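Local structure of choline kinase (3MES) at residues A296-D308 against F319-F333. The protein probably phosphorylates choline, and perhaps ethanolamine, as a magnesium-binding member of the choline/ethanolamine kinase family. Numbering follows the deposited sequence.
Sequences ADIANYFCEYIYD and FKYEDYPCEELRKLF. With MG (magnesium ion), chain M; DME (decamethonium ion), chain K.
Phe302 drives the edge of its ring at the face of Phe333 in a T-shaped stack, planes 73° apart, part of an aromatic cluster of Tyr301, Phe302 and Phe333 that joins helices 294-303 and 327-342 in the helical part of the kinase fold. Tyr301 sets its ring near parallel to that of Phe333 but slid aside, with CE2 3.6 Å from Phe333 CE1. The Phe302 ring is clamped between Ile298 CG2 of its own helix on one face and Arg330 CG on the other, a CH-pi contact 3.8 Å from the ring centroid. Further along, Pro325 lays its CG over the centre of the Tyr305 ring, 4.0 Å from the centroid and 10° off the normal. Tyr324, CG anti to the backbone N (chi1 -172°), swings its ring back to Phe302 CB, while its OH is hydrogen-bonded to Glu361 OE1. Ile306 CD1 meets the edge of that ring.

Beyond Ile306, residues 307-308 and 318-319 pair as a short antiparallel ladder, Tyr307 facing Phe319 in a non-hydrogen-bonded pair, and Lys320 N donates to Ile306 O at 3.0 Å. Helix 165-179 covers the aromatic packing, with Val171 on Tyr301 and Ala172 on Phe333. The turn from Cys303 to Ile306 and the strand after it present Glu304 O and Tyr307 O to a magnesium ion, which Glu271 also binds, and Glu304 OE1 reaches the same ion at 2.5 Å.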
loop_
_atom_site.group_PDB
_atom_site.type_symbol
_atom_site.label_atom_id
_atom_site.label_comp_id
_atom_site.label_asym_id
_atom_site.label_seq_id
_atom_site.Cartn_x
_atom_site.Cartn_y
_atom_site.Cartn_z
ATOM N N ALA B 296 -19.356 2.966 9.808
ATOM C CA ALA B 296 -19.386 4.412 9.967
ATOM C C ALA B 296 -18.124 5.036 9.380
ATOM O O ALA B 296 -18.195 5.982 8.594
ATOM C CB ALA B 296 -19.535 4.783 11.437
ATOM N N ASP B 297 -16.971 4.491 9.755
ATOM C CA ASP B 297 -15.692 5.042 9.326
ATOM C C ASP B 297 -15.508 4.924 7.818
ATOM O O ASP B 297 -15.024 5.852 7.165
ATOM C CB ASP B 297 -14.537 4.349 10.051
ATOM C CG ASP B 297 -13.346 5.263 10.248
ATOM O OD1 ASP B 297 -13.519 6.492 10.107
ATOM O OD2 ASP B 297 -12.242 4.762 10.550
ATOM N N ILE B 298 -15.893 3.777 7.268
ATOM C CA ILE B 298 -15.752 3.538 5.836
ATOM C C ILE B 298 -16.700 4.420 5.026
ATOM O O ILE B 298 -16.295 5.037 4.038
ATOM C CB ILE B 298 -15.977 2.049 5.487
ATOM C CG1 ILE B 298 -14.912 1.181 6.164
ATOM C CG2 ILE B 298 -15.950 1.844 3.978
ATOM C CD1 ILE B 298 -15.186 -0.311 6.091
ATOM N N ALA B 299 -17.959 4.485 5.446
ATOM C CA ALA B 299 -18.947 5.313 4.759
ATOM C C ALA B 299 -18.537 6.784 4.752
ATOM O O ALA B 299 -18.796 7.505 3.786
ATOM C CB ALA B 299 -20.326 5.140 5.387
ATOM N N ASN B 300 -17.895 7.229 5.829
ATOM C CA ASN B 300 -17.409 8.605 5.889
ATOM C C ASN B 300 -16.329 8.866 4.850
ATOM O O ASN B 300 -16.322 9.907 4.196
ATOM C CB ASN B 300 -16.873 8.956 7.276
ATOM C CG ASN B 300 -16.439 10.404 7.373
ATOM O OD1 ASN B 300 -17.270 11.309 7.457
ATOM N ND2 ASN B 300 -15.132 10.633 7.350
ATOM N N TYR B 301 -15.410 7.919 4.711
ATOM C CA TYR B 301 -14.379 8.017 3.689
ATOM C C TYR B 301 -15.011 8.052 2.298
ATOM O O TYR B 301 -14.630 8.866 1.452
ATOM C CB TYR B 301 -13.391 6.853 3.799
ATOM C CG TYR B 301 -12.517 6.701 2.576
ATOM C CD1 TYR B 301 -11.448 7.563 2.350
ATOM C CD2 TYR B 301 -12.764 5.704 1.643
ATOM C CE1 TYR B 301 -10.653 7.432 1.226
ATOM C CE2 TYR B 301 -11.975 5.565 0.523
ATOM C CZ TYR B 301 -10.924 6.430 0.316
ATOM O OH TYR B 301 -10.143 6.286 -0.805
ATOM N N PHE B 302 -15.981 7.173 2.063
ATOM C CA PHE B 302 -16.679 7.159 0.783
ATOM C C PHE B 302 -17.295 8.522 0.486
ATOM O O PHE B 302 -17.281 8.981 -0.654
ATOM C CB PHE B 302 -17.763 6.072 0.744
ATOM C CG PHE B 302 -17.222 4.674 0.624
ATOM C CD1 PHE B 302 -15.923 4.451 0.206
ATOM C CD2 PHE B 302 -18.025 3.581 0.903
ATOM C CE1 PHE B 302 -15.425 3.165 0.087
ATOM C CE2 PHE B 302 -17.537 2.292 0.783
ATOM C CZ PHE B 302 -16.237 2.083 0.374
ATOM N N CYS B 303 -17.825 9.173 1.518
ATOM C CA CYS B 303 -18.495 10.461 1.345
ATOM C C CYS B 303 -17.548 11.585 0.932
ATOM O O CYS B 303 -17.940 12.502 0.209
ATOM C CB CYS B 303 -19.238 10.862 2.620
ATOM S SG CYS B 303 -20.821 10.032 2.869
ATOM N N GLU B 304 -16.308 11.525 1.407
ATOM C CA GLU B 304 -15.335 12.572 1.112
ATOM C C GLU B 304 -14.997 12.603 -0.372
ATOM O O GLU B 304 -14.382 13.552 -0.860
ATOM C CB GLU B 304 -14.069 12.390 1.950
ATOM C CG GLU B 304 -14.244 12.757 3.412
ATOM C CD GLU B 304 -14.495 14.239 3.611
ATOM O OE1 GLU B 304 -14.336 15.005 2.635
ATOM O OE2 GLU B 304 -14.849 14.639 4.740
ATOM N N TYR B 305 -15.399 11.562 -1.089
ATOM C CA TYR B 305 -15.246 11.543 -2.537
ATOM C C TYR B 305 -15.978 12.736 -3.139
ATOM O O TYR B 305 -15.634 13.207 -4.223
ATOM C CB TYR B 305 -15.797 10.239 -3.122
ATOM C CG TYR B 305 -14.808 9.093 -3.112
ATOM C CD1 TYR B 305 -14.285 8.593 -4.298
ATOM C CD2 TYR B 305 -14.393 8.519 -1.920
ATOM C CE1 TYR B 305 -13.381 7.550 -4.296
ATOM C CE2 TYR B 305 -13.489 7.475 -1.907
ATOM C CZ TYR B 305 -12.987 6.994 -3.096
ATOM O OH TYR B 305 -12.083 5.956 -3.085
ATOM N N ILE B 306 -16.976 13.228 -2.413
ATOM C CA ILE B 306 -17.860 14.280 -2.906
ATOM C C ILE B 306 -17.363 15.692 -2.595
ATOM O O ILE B 306 -17.698 16.641 -3.303
ATOM C CB ILE B 306 -19.274 14.129 -2.314
ATOM C CG1 ILE B 306 -19.880 12.779 -2.711
ATOM C CG2 ILE B 306 -20.163 15.283 -2.755
ATOM C CD1 ILE B 306 -21.116 12.398 -1.908
ATOM N N TYR B 307 -16.564 15.830 -1.541
ATOM C CA TYR B 307 -16.194 17.161 -1.059
ATOM C C TYR B 307 -14.729 17.519 -1.278
ATOM O O TYR B 307 -13.823 16.849 -0.785
ATOM C CB TYR B 307 -16.600 17.319 0.408
ATOM C CG TYR B 307 -18.023 16.874 0.636
ATOM C CD1 TYR B 307 -19.089 17.659 0.216
ATOM C CD2 TYR B 307 -18.303 15.651 1.229
ATOM C CE1 TYR B 307 -20.395 17.246 0.403
ATOM C CE2 TYR B 307 -19.607 15.232 1.417
ATOM C CZ TYR B 307 -20.648 16.032 1.001
ATOM O OH TYR B 307 -21.947 15.619 1.187
ATOM N N ASP B 308 -14.518 18.589 -2.035
ATOM C CA ASP B 308 -13.188 19.098 -2.325
ATOM C C ASP B 308 -12.991 20.400 -1.562
ATOM O O ASP B 308 -13.660 21.392 -1.840
ATOM C CB ASP B 308 -13.043 19.340 -3.827
ATOM C CG ASP B 308 -11.615 19.627 -4.244
ATOM O OD1 ASP B 308 -10.691 19.399 -3.436
ATOM O OD2 ASP B 308 -11.418 20.080 -5.390
ATOM N N PHE B 319 -18.466 20.542 -4.356
ATOM C CA PHE B 319 -19.096 19.252 -4.124
ATOM C C PHE B 319 -19.662 18.682 -5.415
ATOM O O PHE B 319 -20.154 19.417 -6.271
ATOM C CB PHE B 319 -20.197 19.370 -3.067
ATOM C CG PHE B 319 -21.361 20.222 -3.490
ATOM C CD1 PHE B 319 -22.468 19.653 -4.105
ATOM C CD2 PHE B 319 -21.355 21.589 -3.269
ATOM C CE1 PHE B 319 -23.543 20.431 -4.494
ATOM C CE2 PHE B 319 -22.428 22.374 -3.655
ATOM C CZ PHE B 319 -23.523 21.794 -4.269
ATOM N N LYS B 320 -19.575 17.365 -5.556
ATOM C CA LYS B 320 -20.183 16.679 -6.687
ATOM C C LYS B 320 -20.765 15.343 -6.243
ATOM O O LYS B 320 -20.049 14.356 -6.074
ATOM C CB LYS B 320 -19.180 16.509 -7.830
ATOM C CG LYS B 320 -19.067 17.741 -8.720
ATOM C CD LYS B 320 -17.837 17.692 -9.616
ATOM C CE LYS B 320 -16.559 17.868 -8.807
ATOM N NZ LYS B 320 -15.347 17.906 -9.677
ATOM N N TYR B 321 -22.077 15.333 -6.046
ATOM C CA TYR B 321 -22.780 14.162 -5.545
ATOM C C TYR B 321 -22.526 12.923 -6.406
ATOM O O TYR B 321 -22.434 11.807 -5.892
ATOM C CB TYR B 321 -24.276 14.464 -5.461
ATOM C CG TYR B 321 -25.095 13.400 -4.774
ATOM C CD1 TYR B 321 -25.352 13.465 -3.411
ATOM C CD2 TYR B 321 -25.624 12.336 -5.490
ATOM C CE1 TYR B 321 -26.110 12.494 -2.780
ATOM C CE2 TYR B 321 -26.382 11.363 -4.868
ATOM C CZ TYR B 321 -26.622 11.447 -3.516
ATOM O OH TYR B 321 -27.375 10.475 -2.898
ATOM N N GLU B 322 -22.408 13.123 -7.715
ATOM C CA GLU B 322 -22.199 12.011 -8.639
ATOM C C GLU B 322 -20.843 11.350 -8.427
ATOM O O GLU B 322 -20.606 10.240 -8.903
ATOM C CB GLU B 322 -22.316 12.480 -10.090
ATOM C CG GLU B 322 -23.635 13.152 -10.428
ATOM C CD GLU B 322 -23.714 14.577 -9.913
ATOM O OE1 GLU B 322 -22.655 15.151 -9.569
ATOM O OE2 GLU B 322 -24.836 15.126 -9.864
ATOM N N ASP B 323 -19.955 12.040 -7.716
ATOM C CA ASP B 323 -18.597 11.551 -7.511
ATOM C C ASP B 323 -18.517 10.478 -6.428
ATOM O O ASP B 323 -17.501 9.792 -6.299
ATOM C CB ASP B 323 -17.637 12.706 -7.202
ATOM C CG ASP B 323 -17.187 13.445 -8.456
ATOM O OD1 ASP B 323 -17.671 13.105 -9.554
ATOM O OD2 ASP B 323 -16.347 14.362 -8.344
ATOM N N TYR B 324 -19.580 10.334 -5.644
ATOM C CA TYR B 324 -19.630 9.246 -4.679
ATOM C C TYR B 324 -19.224 7.974 -5.418
ATOM O O TYR B 324 -19.744 7.694 -6.497
ATOM C CB TYR B 324 -21.030 9.103 -4.082
ATOM C CG TYR B 324 -21.091 8.120 -2.937
ATOM C CD1 TYR B 324 -20.716 8.498 -1.655
ATOM C CD2 TYR B 324 -21.508 6.810 -3.140
ATOM C CE1 TYR B 324 -20.757 7.603 -0.605
ATOM C CE2 TYR B 324 -21.553 5.905 -2.095
ATOM C CZ TYR B 324 -21.177 6.308 -0.830
ATOM O OH TYR B 324 -21.220 5.416 0.221
ATOM N N PRO B 325 -18.285 7.208 -4.845
ATOM C CA PRO B 325 -17.687 6.068 -5.541
ATOM C C PRO B 325 -18.726 5.050 -5.996
ATOM O O PRO B 325 -19.662 4.747 -5.258
ATOM C CB PRO B 325 -16.759 5.450 -4.485
ATOM C CG PRO B 325 -17.251 5.970 -3.175
ATOM C CD PRO B 325 -17.794 7.332 -3.463
ATOM N N CYS B 326 -18.554 4.532 -7.210
ATOM C CA CYS B 326 -19.475 3.547 -7.764
ATOM C C CYS B 326 -19.456 2.261 -6.943
ATOM O O CYS B 326 -18.564 2.046 -6.122
ATOM C CB CYS B 326 -19.120 3.243 -9.220
ATOM S SG CYS B 326 -17.531 2.408 -9.427
ATOM N N GLU B 327 -20.440 1.401 -7.177
ATOM C CA GLU B 327 -20.583 0.186 -6.388
ATOM C C GLU B 327 -19.398 -0.762 -6.531
ATOM O O GLU B 327 -19.040 -1.457 -5.586
ATOM C CB GLU B 327 -21.872 -0.546 -6.754
ATOM C CG GLU B 327 -22.194 -1.684 -5.812
ATOM C CD GLU B 327 -23.238 -2.618 -6.370
ATOM O OE1 GLU B 327 -23.443 -2.610 -7.601
ATOM O OE2 GLU B 327 -23.850 -3.362 -5.573
ATOM N N GLU B 328 -18.797 -0.803 -7.715
ATOM C CA GLU B 328 -17.669 -1.694 -7.939
ATOM C C GLU B 328 -16.453 -1.252 -7.130
ATOM O O GLU B 328 -15.830 -2.062 -6.444
ATOM C CB GLU B 328 -17.321 -1.786 -9.427
ATOM C CG GLU B 328 -16.260 -2.832 -9.736
ATOM C CD GLU B 328 -16.026 -3.017 -11.221
ATOM O OE1 GLU B 328 -16.499 -2.178 -12.019
ATOM O OE2 GLU B 328 -15.363 -4.005 -11.592
ATOM N N LEU B 329 -16.122 0.035 -7.210
ATOM C CA LEU B 329 -15.013 0.580 -6.435
ATOM C C LEU B 329 -15.197 0.272 -4.956
ATOM O O LEU B 329 -14.276 -0.202 -4.291
ATOM C CB LEU B 329 -14.893 2.093 -6.628
ATOM C CG LEU B 329 -13.657 2.695 -5.947
ATOM C CD1 LEU B 329 -12.389 2.150 -6.591
ATOM C CD2 LEU B 329 -13.670 4.218 -5.984
ATOM N N ARG B 330 -16.395 0.544 -4.450
ATOM C CA ARG B 330 -16.712 0.298 -3.052
ATOM C C ARG B 330 -16.422 -1.154 -2.669
ATOM O O ARG B 330 -15.803 -1.422 -1.636
ATOM C CB ARG B 330 -18.175 0.665 -2.765
ATOM C CG ARG B 330 -18.436 2.167 -2.659
ATOM C CD ARG B 330 -19.839 2.534 -3.151
ATOM N NE ARG B 330 -20.858 1.650 -2.594
ATOM C CZ ARG B 330 -22.080 1.498 -3.093
ATOM N NH1 ARG B 330 -22.929 0.665 -2.509
ATOM N NH2 ARG B 330 -22.454 2.169 -4.174
ATOM N N LYS B 331 -16.858 -2.088 -3.512
ATOM C CA LYS B 331 -16.653 -3.517 -3.258
ATOM C C LYS B 331 -15.182 -3.921 -3.250
ATOM O O LYS B 331 -14.780 -4.808 -2.499
ATOM C CB LYS B 331 -17.414 -4.361 -4.280
ATOM C CG LYS B 331 -18.912 -4.207 -4.193
ATOM C CD LYS B 331 -19.624 -5.362 -4.874
ATOM C CE LYS B 331 -21.130 -5.235 -4.709
ATOM N NZ LYS B 331 -21.852 -6.452 -5.180
ATOM N N LEU B 332 -14.382 -3.286 -4.099
ATOM C CA LEU B 332 -12.944 -3.517 -4.084
ATOM C C LEU B 332 -12.367 -3.040 -2.756
ATOM O O LEU B 332 -11.563 -3.730 -2.129
ATOM C CB LEU B 332 -12.269 -2.798 -5.251
ATOM C CG LEU B 332 -12.660 -3.315 -6.636
ATOM C CD1 LEU B 332 -12.027 -2.466 -7.731
ATOM C CD2 LEU B 332 -12.270 -4.780 -6.788
ATOM N N PHE B 333 -12.791 -1.860 -2.323
ATOM C CA PHE B 333 -12.340 -1.318 -1.050
ATOM C C PHE B 333 -12.641 -2.305 0.067
ATOM O O PHE B 333 -11.762 -2.668 0.852
ATOM C CB PHE B 333 -13.030 0.015 -0.764
ATOM C CG PHE B 333 -12.616 0.647 0.536
ATOM C CD1 PHE B 333 -11.679 1.666 0.558
ATOM C CD2 PHE B 333 -13.165 0.223 1.735
ATOM C CE1 PHE B 333 -11.299 2.252 1.750
ATOM C CE2 PHE B 333 -12.788 0.804 2.930
ATOM C CZ PHE B 333 -11.855 1.820 2.939
HETATM MG MG MG M . -13.194 15.072 0.463
HETATM N N1 DME K . -6.998 23.702 2.979
HETATM C C2 DME K . -7.675 24.654 3.875
HETATM C C3 DME K . -8.444 23.891 4.959
HETATM C C4 DME K . -9.456 24.803 5.661
HETATM C C5 DME K . -10.187 24.068 6.791
HETATM C C6 DME K . -11.138 22.998 6.241
HETATM C C7 DME K . -12.598 23.327 6.567
HETATM C C8 DME K . -13.243 22.218 7.402
HETATM C C9 DME K . -13.971 21.199 6.523
HETATM C C10 DME K . -13.731 19.773 7.028
HETATM C C11 DME K . -14.963 18.896 6.801
HETATM N N12 DME K . -14.743 17.559 7.375
HETATM C C13 DME K . -7.030 24.210 1.597
HETATM C C14 DME K . -5.600 23.542 3.411
HETATM C C15 DME K . -7.686 22.401 3.033
HETATM C C16 DME K . -13.544 16.948 6.783
HETATM C C17 DME K . -14.561 17.679 8.829
HETATM C C18 DME K . -15.911 16.711 7.079
#